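Local coordinates for VirK protein (Legionella pneumophila, PDB 5XTA), which is of unknown function but belongs to the VirK family, carries a signal sequence in its natural form and is probably exported by type II secretion, at residues 19-24 with 39-44; 74-79 with 92-97; 88-93 with 108-113. The protein carries 3 engineered substitutions. All blocks are in the same frame, centred on the assembly; numbering follows the deposited sequence. Where two conformers were deposited one is given.

Contact 1 of 3, residues 19-24 with 39-44; sequences RITFVI and IVSVTP. With SO4 (sulfate ion), chain E.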
loop_
_atom_site.group_PDB
_atom_site.type_symbol
_atom_site.label_atom_id
_atom_site.label_comp_id
_atom_site.label_asym_id
_atom_site.label_seq_id
_atom_site.Cartn_x
_atom_site.Cartn_y
_atom_site.Cartn_z
ATOM N N ARG A 19 -11.806 -5.380 1.846
ATOM C CA ARG A 19 -10.942 -4.755 0.861
ATOM C C ARG A 19 -11.280 -5.297 -0.544
ATOM O O ARG A 19 -11.367 -6.486 -0.747
ATOM C CB ARG A 19 -9.488 -4.981 1.228
ATOM C CG ARG A 19 -8.572 -4.245 0.252
ATOM C CD ARG A 19 -7.257 -3.831 0.854
ATOM N NE ARG A 19 -6.393 -3.225 -0.173
ATOM C CZ ARG A 19 -5.136 -2.870 0.032
ATOM N NH1 ARG A 19 -4.603 -3.092 1.224
ATOM N NH2 ARG A 19 -4.415 -2.300 -0.952
ATOM N N ILE A 20 -11.524 -4.391 -1.482
ATOM C CA ILE A 20 -11.973 -4.712 -2.821
ATOM C C ILE A 20 -10.815 -4.858 -3.833
ATOM O O ILE A 20 -9.874 -4.080 -3.835
ATOM C CB ILE A 20 -12.920 -3.568 -3.265
ATOM C CG1 ILE A 20 -14.162 -3.469 -2.335
ATOM C CG2 ILE A 20 -13.358 -3.684 -4.692
ATOM C CD1 ILE A 20 -14.824 -4.785 -1.966
ATOM N N THR A 21 -10.939 -5.804 -4.746
ATOM C CA THR A 21 -10.009 -5.976 -5.858
ATOM C C THR A 21 -10.774 -5.910 -7.179
ATOM O O THR A 21 -11.804 -6.576 -7.353
ATOM C CB THR A 21 -9.231 -7.303 -5.744
ATOM O OG1 THR A 21 -8.422 -7.272 -4.567
ATOM C CG2 THR A 21 -8.294 -7.504 -6.934
ATOM N N PHE A 22 -10.241 -5.110 -8.102
ATOM C CA PHE A 22 -10.744 -4.970 -9.466
ATOM C C PHE A 22 -9.876 -5.786 -10.421
ATOM O O PHE A 22 -8.644 -5.628 -10.426
ATOM C CB PHE A 22 -10.751 -3.513 -9.917
ATOM C CG PHE A 22 -11.569 -2.636 -9.049
ATOM C CD1 PHE A 22 -12.947 -2.703 -9.087
ATOM C CD2 PHE A 22 -10.974 -1.788 -8.127
ATOM C CE1 PHE A 22 -13.730 -1.908 -8.259
ATOM C CE2 PHE A 22 -11.757 -1.019 -7.280
ATOM C CZ PHE A 22 -13.135 -1.065 -7.367
ATOM N N VAL A 23 -10.544 -6.666 -11.181
ATOM C CA VAL A 23 -9.934 -7.430 -12.263
ATOM C C VAL A 23 -10.570 -7.032 -13.602
ATOM O O VAL A 23 -11.780 -7.177 -13.819
ATOM C CB VAL A 23 -9.995 -8.935 -12.015
ATOM C CG1 VAL A 23 -9.223 -9.685 -13.084
ATOM C CG2 VAL A 23 -9.385 -9.272 -10.662
ATOM N N ILE A 24 -9.748 -6.493 -14.481
ATOM C CA ILE A 24 -10.207 -5.969 -15.734
ATOM C C ILE A 24 -9.614 -6.723 -16.875
ATOM O O ILE A 24 -8.381 -6.842 -16.986
ATOM C CB ILE A 24 -9.862 -4.496 -15.840
ATOM C CG1 ILE A 24 -10.381 -3.884 -14.542
ATOM C CG2 ILE A 24 -10.472 -3.885 -17.115
ATOM C CD1 ILE A 24 -10.628 -2.426 -14.531
ATOM N N ILE A 39 -5.010 -8.869 -18.759
ATOM C CA ILE A 39 -5.801 -8.833 -17.568
ATOM C C ILE A 39 -5.076 -7.962 -16.599
ATOM O O ILE A 39 -3.892 -8.118 -16.418
ATOM C CB ILE A 39 -6.010 -10.244 -17.033
ATOM C CG1 ILE A 39 -6.813 -11.003 -18.117
ATOM C CG2 ILE A 39 -6.749 -10.238 -15.684
ATOM C CD1 ILE A 39 -7.391 -12.342 -17.700
ATOM N N VAL A 40 -5.791 -7.040 -15.974
ATOM C CA VAL A 40 -5.201 -6.135 -15.016
ATOM C C VAL A 40 -5.956 -6.251 -13.704
ATOM O O VAL A 40 -7.178 -6.105 -13.671
ATOM C CB VAL A 40 -5.287 -4.707 -15.513
ATOM C CG1 VAL A 40 -4.704 -3.735 -14.489
ATOM C CG2 VAL A 40 -4.540 -4.606 -16.815
ATOM N N SER A 41 -5.216 -6.505 -12.633
ATOM C CA SER A 41 -5.771 -6.620 -11.297
ATOM C C SER A 41 -5.216 -5.476 -10.464
ATOM O O SER A 41 -3.986 -5.185 -10.499
ATOM C CB SER A 41 -5.380 -7.963 -10.708
ATOM O OG SER A 41 -5.610 -8.016 -9.313
ATOM N N VAL A 42 -6.095 -4.830 -9.707
ATOM C CA VAL A 42 -5.674 -3.716 -8.832
ATOM C C VAL A 42 -6.495 -3.793 -7.558
ATOM O O VAL A 42 -7.697 -3.931 -7.621
ATOM C CB VAL A 42 -5.908 -2.312 -9.464
ATOM C CG1 VAL A 42 -5.556 -1.176 -8.488
ATOM C CG2 VAL A 42 -5.087 -2.122 -10.742
ATOM N N THR A 43 -5.838 -3.634 -6.411
ATOM C CA THR A 43 -6.541 -3.529 -5.146
ATOM C C THR A 43 -6.174 -2.212 -4.452
ATOM O O THR A 43 -5.141 -2.101 -3.841
ATOM C CB THR A 43 -6.428 -4.782 -4.222
ATOM O OG1 THR A 43 -7.071 -4.511 -2.961
ATOM C CG2 THR A 43 -5.052 -5.197 -3.926
ATOM N N PRO A 44 -7.056 -1.209 -4.548
ATOM C CA PRO A 44 -6.831 0.050 -3.843
ATOM C C PRO A 44 -7.068 -0.091 -2.371
ATOM O O PRO A 44 -7.851 -0.934 -1.953
ATOM C CB PRO A 44 -7.838 0.998 -4.470
ATOM C CG PRO A 44 -8.677 0.188 -5.416
ATOM C CD PRO A 44 -8.354 -1.257 -5.240
HETATM S S SO4 E . -1.150 -2.140 0.690
HETATM O O1 SO4 E . -1.731 -3.427 1.109
HETATM O O2 SO4 E . -2.329 -1.286 0.444
HETATM O O3 SO4 E . -0.358 -1.660 1.815
HETATM O O4 SO4 E . -0.383 -2.302 -0.550
#
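F22 and V42 face each other as a hydrogen-bonded pair of an antiparallel beta sheet, F22 N reaching V42 O over 2.8 Å. I24 and V40 repeat the pattern. Strand 38-42 is outermost in this chain's three-stranded sheet, yet it pairs antiparallel with a strand of the second subunit, so the sheet continues across the interface. Beyond the last bridge, side chains take over from the backbone. T43 places OG1 opposite its backbone N (chi1 175°), and the hydroxyl donates to I20 O over 3.0 Å from above the carbonyl plane. T21 OG1 sits 3.2 Å from T43 CB without bonding to the T43 hydroxyl. The ring of F22 is bordered on two sides: P44 CG meets its rim in plane, 3.8 Å from F22 CE2, while I20 CG2 lies over one face, offset toward the rim. F80 and F116 meet the same ring. V23 CG1 packs 3.6 Å from I39 CG2. R19, extended from CG to NE, crosses T43 at about a right angle. Its NE makes two weak bonds, to T43 OG1 and P44 O, and NH2 a straighter one (162°) to T43 O, in the guanidinium plane but above that of the carbonyl. The R19 residues of all four subunits bind one sulfate ion, probably from the crystallisation liquor; here NH1 of R19 holds its O1, and R19 NH2 lies 2.7 Å from its O2.

Contact 2 of 3, residues 74-79 with 92-97; sequences MFDYSK and TTVLNA
Y77 and T93 share two backbone hydrogen bonds, and T93 N to Y77 O is the shorter at 2.7 Å. F75 and L95 form the next such pair, F75 N reaching L95 O over 2.8 Å, so in both pairs each residue gives its N-H to the other strand and takes one back on its C=O. The residues in between turn their backbone polar groups the other way: D76 bonds to H61 and S78 to D59 on strand 54-63, while T92 bonds to Y106 on strand 102-111. S78 OG and T92 OG1 lie 3.0 Å apart in a hydrogen bond that could run in either direction. T93 OG1 is joined to a water at 2.7 Å, which also donates weakly to Y77 O. The phenol oxygen of Y77 is satisfied by D65 of the third subunit, and N96 OD1 accepts from the backbone N of S99. Across the contact D76 OD1 lies alongside both methyls of V94, 3.6 Å from V94 CG2, and D66 brings a second carboxylate close, which would probably raise the affinity of the pair for a proton. Apolar packing accompanies these bonds. F75 CE2 approaches A97 CB to 3.7 Å, and its ring also takes part in a cation-pi contact with R60. With CG opposite its backbone N (chi1 173°), Y77 leads its ring, edge toward T93 CB, away to F62 of the third subunit. The backbone bonds thus pair the hairpin, while at least one polar side chain, that of Y77, looks outward to another subunit.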
loop_
_atom_site.group_PDB
_atom_site.type_symbol
_atom_site.label_atom_id
_atom_site.label_comp_id
_atom_site.label_asym_id
_atom_site.label_seq_id
_atom_site.Cartn_x
_atom_site.Cartn_y
_atom_site.Cartn_z
HETATM N N MSE A 74 6.996 8.069 -14.503
HETATM C CA MSE A 74 5.633 8.532 -14.710
HETATM C C MSE A 74 4.702 7.903 -13.720
HETATM O O MSE A 74 4.998 6.857 -13.141
HETATM C CB MSE A 74 5.174 8.117 -16.096
HETATM C CG MSE A 74 5.729 9.047 -17.158
HETATM SE SE MSE A 74 5.146 8.257 -18.846
HETATM C CE MSE A 74 6.373 6.718 -18.716
ATOM N N PHE A 75 3.564 8.546 -13.496
ATOM C CA PHE A 75 2.457 7.899 -12.735
ATOM C C PHE A 75 1.346 7.677 -13.733
ATOM O O PHE A 75 0.984 8.602 -14.463
ATOM C CB PHE A 75 1.917 8.759 -11.623
ATOM C CG PHE A 75 2.874 8.959 -10.483
ATOM C CD1 PHE A 75 3.208 7.900 -9.648
ATOM C CD2 PHE A 75 3.384 10.211 -10.207
ATOM C CE1 PHE A 75 4.076 8.090 -8.578
ATOM C CE2 PHE A 75 4.240 10.413 -9.141
ATOM C CZ PHE A 75 4.587 9.345 -8.325
ATOM N N ASP A 76 0.829 6.449 -13.757
ATOM C CA ASP A 76 -0.424 6.145 -14.421
ATOM C C ASP A 76 -1.459 6.192 -13.346
ATOM O O ASP A 76 -1.552 5.273 -12.535
ATOM C CB ASP A 76 -0.397 4.752 -15.044
ATOM C CG ASP A 76 0.387 4.695 -16.310
ATOM O OD1 ASP A 76 0.866 5.741 -16.823
ATOM O OD2 ASP A 76 0.535 3.559 -16.790
ATOM N N TYR A 77 -2.238 7.253 -13.348
ATOM C CA TYR A 77 -3.341 7.404 -12.442
ATOM C C TYR A 77 -4.642 6.893 -13.080
ATOM O O TYR A 77 -5.122 7.444 -14.099
ATOM C CB TYR A 77 -3.486 8.868 -12.061
ATOM C CG TYR A 77 -4.708 9.180 -11.246
ATOM C CD1 TYR A 77 -4.769 8.847 -9.904
ATOM C CD2 TYR A 77 -5.819 9.796 -11.816
ATOM C CE1 TYR A 77 -5.887 9.157 -9.136
ATOM C CE2 TYR A 77 -6.949 10.079 -11.060
ATOM C CZ TYR A 77 -6.978 9.753 -9.718
ATOM O OH TYR A 77 -8.075 10.019 -8.957
ATOM N N SER A 78 -5.225 5.872 -12.462
ATOM C CA SER A 78 -6.456 5.276 -12.924
ATOM C C SER A 78 -7.577 5.583 -11.959
ATOM O O SER A 78 -7.443 5.342 -10.770
ATOM C CB SER A 78 -6.270 3.790 -13.047
ATOM O OG SER A 78 -5.324 3.539 -14.059
ATOM N N LYS A 79 -8.671 6.128 -12.498
ATOM C CA LYS A 79 -9.907 6.391 -11.778
ATOM C C LYS A 79 -10.990 5.373 -12.218
ATOM O O LYS A 79 -11.276 5.239 -13.397
ATOM C CB LYS A 79 -10.313 7.835 -12.072
ATOM C CG LYS A 79 -11.668 8.274 -11.544
ATOM C CD LYS A 79 -11.661 8.379 -10.045
ATOM C CE LYS A 79 -13.011 8.902 -9.573
ATOM N NZ LYS A 79 -13.125 8.789 -8.110
ATOM N N THR A 92 -7.531 6.548 -17.254
ATOM C CA THR A 92 -6.130 6.597 -16.874
ATOM C C THR A 92 -5.509 7.886 -17.371
ATOM O O THR A 92 -5.619 8.208 -18.544
ATOM C CB THR A 92 -5.381 5.394 -17.439
ATOM O OG1 THR A 92 -5.995 4.223 -16.922
ATOM C CG2 THR A 92 -3.855 5.428 -17.016
ATOM N N THR A 93 -4.904 8.636 -16.465
ATOM C CA THR A 93 -4.252 9.885 -16.763
ATOM C C THR A 93 -2.764 9.705 -16.515
ATOM O O THR A 93 -2.333 9.260 -15.424
ATOM C CB THR A 93 -4.842 11.012 -15.891
ATOM O OG1 THR A 93 -6.232 11.168 -16.213
ATOM C CG2 THR A 93 -4.127 12.327 -16.128
ATOM N N VAL A 94 -1.962 10.035 -17.519
ATOM C CA VAL A 94 -0.541 9.789 -17.409
ATOM C C VAL A 94 0.143 11.094 -17.031
ATOM O O VAL A 94 -0.043 12.113 -17.715
ATOM C CB VAL A 94 0.028 9.193 -18.695
ATOM C CG1 VAL A 94 1.481 8.869 -18.521
ATOM C CG2 VAL A 94 -0.734 7.942 -19.105
ATOM N N LEU A 95 0.937 11.047 -15.955
ATOM C CA LEU A 95 1.586 12.209 -15.357
ATOM C C LEU A 95 3.096 12.019 -15.222
ATOM O O LEU A 95 3.553 10.956 -14.849
ATOM C CB LEU A 95 0.998 12.442 -13.972
ATOM C CG LEU A 95 -0.525 12.581 -13.918
ATOM C CD1 LEU A 95 -0.987 12.280 -12.512
ATOM C CD2 LEU A 95 -0.984 13.961 -14.355
ATOM N N ASN A 96 3.865 13.056 -15.548
ATOM C CA ASN A 96 5.303 13.065 -15.282
ATOM C C ASN A 96 5.475 13.011 -13.766
ATOM O O ASN A 96 4.886 13.811 -13.039
ATOM C CB ASN A 96 5.931 14.309 -15.888
ATOM C CG ASN A 96 7.417 14.358 -15.684
ATOM O OD1 ASN A 96 7.892 14.449 -14.560
ATOM N ND2 ASN A 96 8.157 14.253 -16.753
ATOM N N ALA A 97 6.255 12.054 -13.279
ATOM C CA ALA A 97 6.340 11.824 -11.828
ATOM C C ALA A 97 7.057 12.971 -11.137
ATOM O O ALA A 97 6.759 13.288 -9.999
ATOM C CB ALA A 97 7.051 10.517 -11.549
HETATM O O HOH W 1 -7.754 9.565 -14.633
#

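Contact 3 of 3, residues 88-93 with 108-113; sequences ASIKTT and MNCKLG
A88 with C110, and I90 with M108, are held by backbone hydrogen bonds, two to each pair. Those of the first pair are the shorter: A88 N to C110 O and C110 N to A88 O are both 2.8 Å, and the latter is nearly straight at 173°, though each donor stands well off the plane of the carbonyl it meets. Between the two pairs, S89 and N109 make no such bonds to each other; instead the CA of S89 points a hydrogen at M108 O, 3.3 Å away, and the CA of N109 does the same to A88 O. Their remaining backbone groups serve the outer neighbours, S89 bonding to N81 and N109 to T30, so the two strands are sewn into the sheet from either side.

Apolar contact is concentrated on the face that carries A88, I90, M108 and C110. I90 CD1 is its centre, touching C110 SG at 3.6 Å and M108 CG at 3.8 Å, and F116 packs against A88, I90 and C110. The selenomethionine side chain of M108 bends at chi2 and chi3 and rests also on L26 and L35. Polar side chains occupy the opposite face: N109 OD1 approaches S89 CB to 3.5 Å but finds its hydrogen bond with Q107 NE2.

Covalent linkage completes the set. The SG of C110, nearly eclipsing its own backbone N (chi1 -15°), forms the disulfide with C29, which ties strand 102-111 to the chain just before the edge strand 30-31. Disulfide aside, the pairing is that of a plain antiparallel beta hairpin, strands 87-96 and 102-111, within the six-stranded sheet of a fold described as novel for VirK proteins.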
loop_
_atom_site.group_PDB
_atom_site.type_symbol
_atom_site.label_atom_id
_atom_site.label_comp_id
_atom_site.label_asym_id
_atom_site.label_seq_id
_atom_site.Cartn_x
_atom_site.Cartn_y
_atom_site.Cartn_z
ATOM N N ALA A 88 -19.156 0.268 -16.138
ATOM C CA ALA A 88 -17.904 0.592 -15.514
ATOM C C ALA A 88 -17.045 1.393 -16.483
ATOM O O ALA A 88 -17.067 1.163 -17.682
ATOM C CB ALA A 88 -17.166 -0.671 -15.096
ATOM N N SER A 89 -16.299 2.348 -15.952
ATOM C CA SER A 89 -15.258 3.002 -16.727
ATOM C C SER A 89 -13.961 3.120 -15.946
ATOM O O SER A 89 -13.959 3.172 -14.695
ATOM C CB SER A 89 -15.717 4.370 -17.194
ATOM O OG SER A 89 -15.786 5.283 -16.126
ATOM N N ILE A 90 -12.857 3.123 -16.692
ATOM C CA ILE A 90 -11.540 3.359 -16.124
ATOM C C ILE A 90 -10.940 4.450 -16.950
ATOM O O ILE A 90 -10.789 4.316 -18.157
ATOM C CB ILE A 90 -10.604 2.150 -16.152
ATOM C CG1 ILE A 90 -11.274 0.925 -15.524
ATOM C CG2 ILE A 90 -9.286 2.489 -15.445
ATOM C CD1 ILE A 90 -12.120 0.115 -16.472
ATOM N N LYS A 91 -10.617 5.541 -16.290
ATOM C CA LYS A 91 -9.930 6.607 -16.922
ATOM C C LYS A 91 -8.504 6.709 -16.372
ATOM O O LYS A 91 -8.293 6.870 -15.181
ATOM C CB LYS A 91 -10.703 7.897 -16.764
ATOM C CG LYS A 91 -9.976 9.016 -17.499
ATOM C CD LYS A 91 -10.838 10.185 -17.882
ATOM C CE LYS A 91 -10.060 11.128 -18.797
ATOM N NZ LYS A 91 -10.408 12.544 -18.547
ATOM N N THR A 92 -7.531 6.548 -17.254
ATOM C CA THR A 92 -6.130 6.597 -16.874
ATOM C C THR A 92 -5.509 7.886 -17.371
ATOM O O THR A 92 -5.619 8.208 -18.544
ATOM C CB THR A 92 -5.381 5.394 -17.439
ATOM O OG1 THR A 92 -5.995 4.223 -16.922
ATOM C CG2 THR A 92 -3.855 5.428 -17.016
ATOM N N THR A 93 -4.904 8.636 -16.465
ATOM C CA THR A 93 -4.252 9.885 -16.763
ATOM C C THR A 93 -2.764 9.705 -16.515
ATOM O O THR A 93 -2.333 9.260 -15.424
ATOM C CB THR A 93 -4.842 11.012 -15.891
ATOM O OG1 THR A 93 -6.232 11.168 -16.213
ATOM C CG2 THR A 93 -4.127 12.327 -16.128
HETATM N N MSE A 108 -11.354 3.416 -20.828
HETATM C CA MSE A 108 -12.050 2.233 -21.291
HETATM C C MSE A 108 -13.344 2.114 -20.590
HETATM O O MSE A 108 -13.523 2.646 -19.504
HETATM C CB MSE A 108 -11.331 0.916 -21.239
HETATM C CG MSE A 108 -10.652 0.596 -19.936
HETATM SE SE MSE A 108 -8.923 -0.125 -20.511
HETATM C CE MSE A 108 -8.066 1.586 -21.063
ATOM N N ASN A 109 -14.267 1.437 -21.248
ATOM C CA ASN A 109 -15.598 1.200 -20.702
ATOM C C ASN A 109 -15.910 -0.267 -20.757
ATOM O O ASN A 109 -15.567 -0.923 -21.723
ATOM C CB ASN A 109 -16.625 2.024 -21.463
ATOM C CG ASN A 109 -16.312 3.517 -21.393
ATOM O OD1 ASN A 109 -16.758 4.199 -20.492
ATOM N ND2 ASN A 109 -15.511 4.004 -22.320
ATOM N N CYS A 110 -16.496 -0.772 -19.686
ATOM C CA CYS A 110 -16.787 -2.183 -19.486
ATOM C C CYS A 110 -18.101 -2.394 -18.806
ATOM O O CYS A 110 -18.698 -1.473 -18.335
ATOM C CB CYS A 110 -15.747 -2.921 -18.640
ATOM S SG CYS A 110 -14.184 -2.152 -18.346
ATOM N N LYS A 111 -18.527 -3.636 -18.780
ATOM C CA LYS A 111 -19.684 -4.029 -18.028
ATOM C C LYS A 111 -19.255 -4.910 -16.838
ATOM O O LYS A 111 -18.387 -5.777 -16.967
ATOM C CB LYS A 111 -20.656 -4.758 -18.976
ATOM C CG LYS A 111 -22.043 -5.012 -18.386
ATOM C CD LYS A 111 -23.184 -4.202 -19.028
ATOM C CE LYS A 111 -24.343 -3.939 -18.050
ATOM N NZ LYS A 111 -24.553 -2.486 -17.771
ATOM N N LEU A 112 -19.895 -4.691 -15.695
ATOM C CA LEU A 112 -19.685 -5.485 -14.516
ATOM C C LEU A 112 -20.031 -6.948 -14.813
ATOM O O LEU A 112 -21.085 -7.234 -15.391
ATOM C CB LEU A 112 -20.592 -4.991 -13.390
ATOM C CG LEU A 112 -20.589 -5.792 -12.097
ATOM C CD1 LEU A 112 -19.195 -5.889 -11.454
ATOM C CD2 LEU A 112 -21.573 -5.212 -11.109
ATOM N N GLY A 113 -19.150 -7.869 -14.430
ATOM C CA GLY A 113 -19.396 -9.274 -14.656
ATOM C C GLY A 113 -18.859 -9.757 -15.986
ATOM O O GLY A 113 -18.653 -10.944 -16.156
#

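How the contacts relate
Contacts 2 and 3 are neighbours in one six-stranded antiparallel sheet. Both use strand 87-96 and share T92 and T93, contact 2 joining it to strand 74-83 and contact 3 to strand 102-111, with centres about 16 Å apart. K79 N probably bonds to K91 O where they meet. Contact 1 comes first along the chain and belongs to the separate three-stranded sheet. Its centre lies about 12 Å from that of contact 3, where I24 CD1 packs 3.5 Å from I90 CD1, and about 17 Å from that of contact 2, which it does not touch. The two sheets thus pack together in part where contacts 1 and 3 meet, and contacts 1 and 2 reach the second subunit.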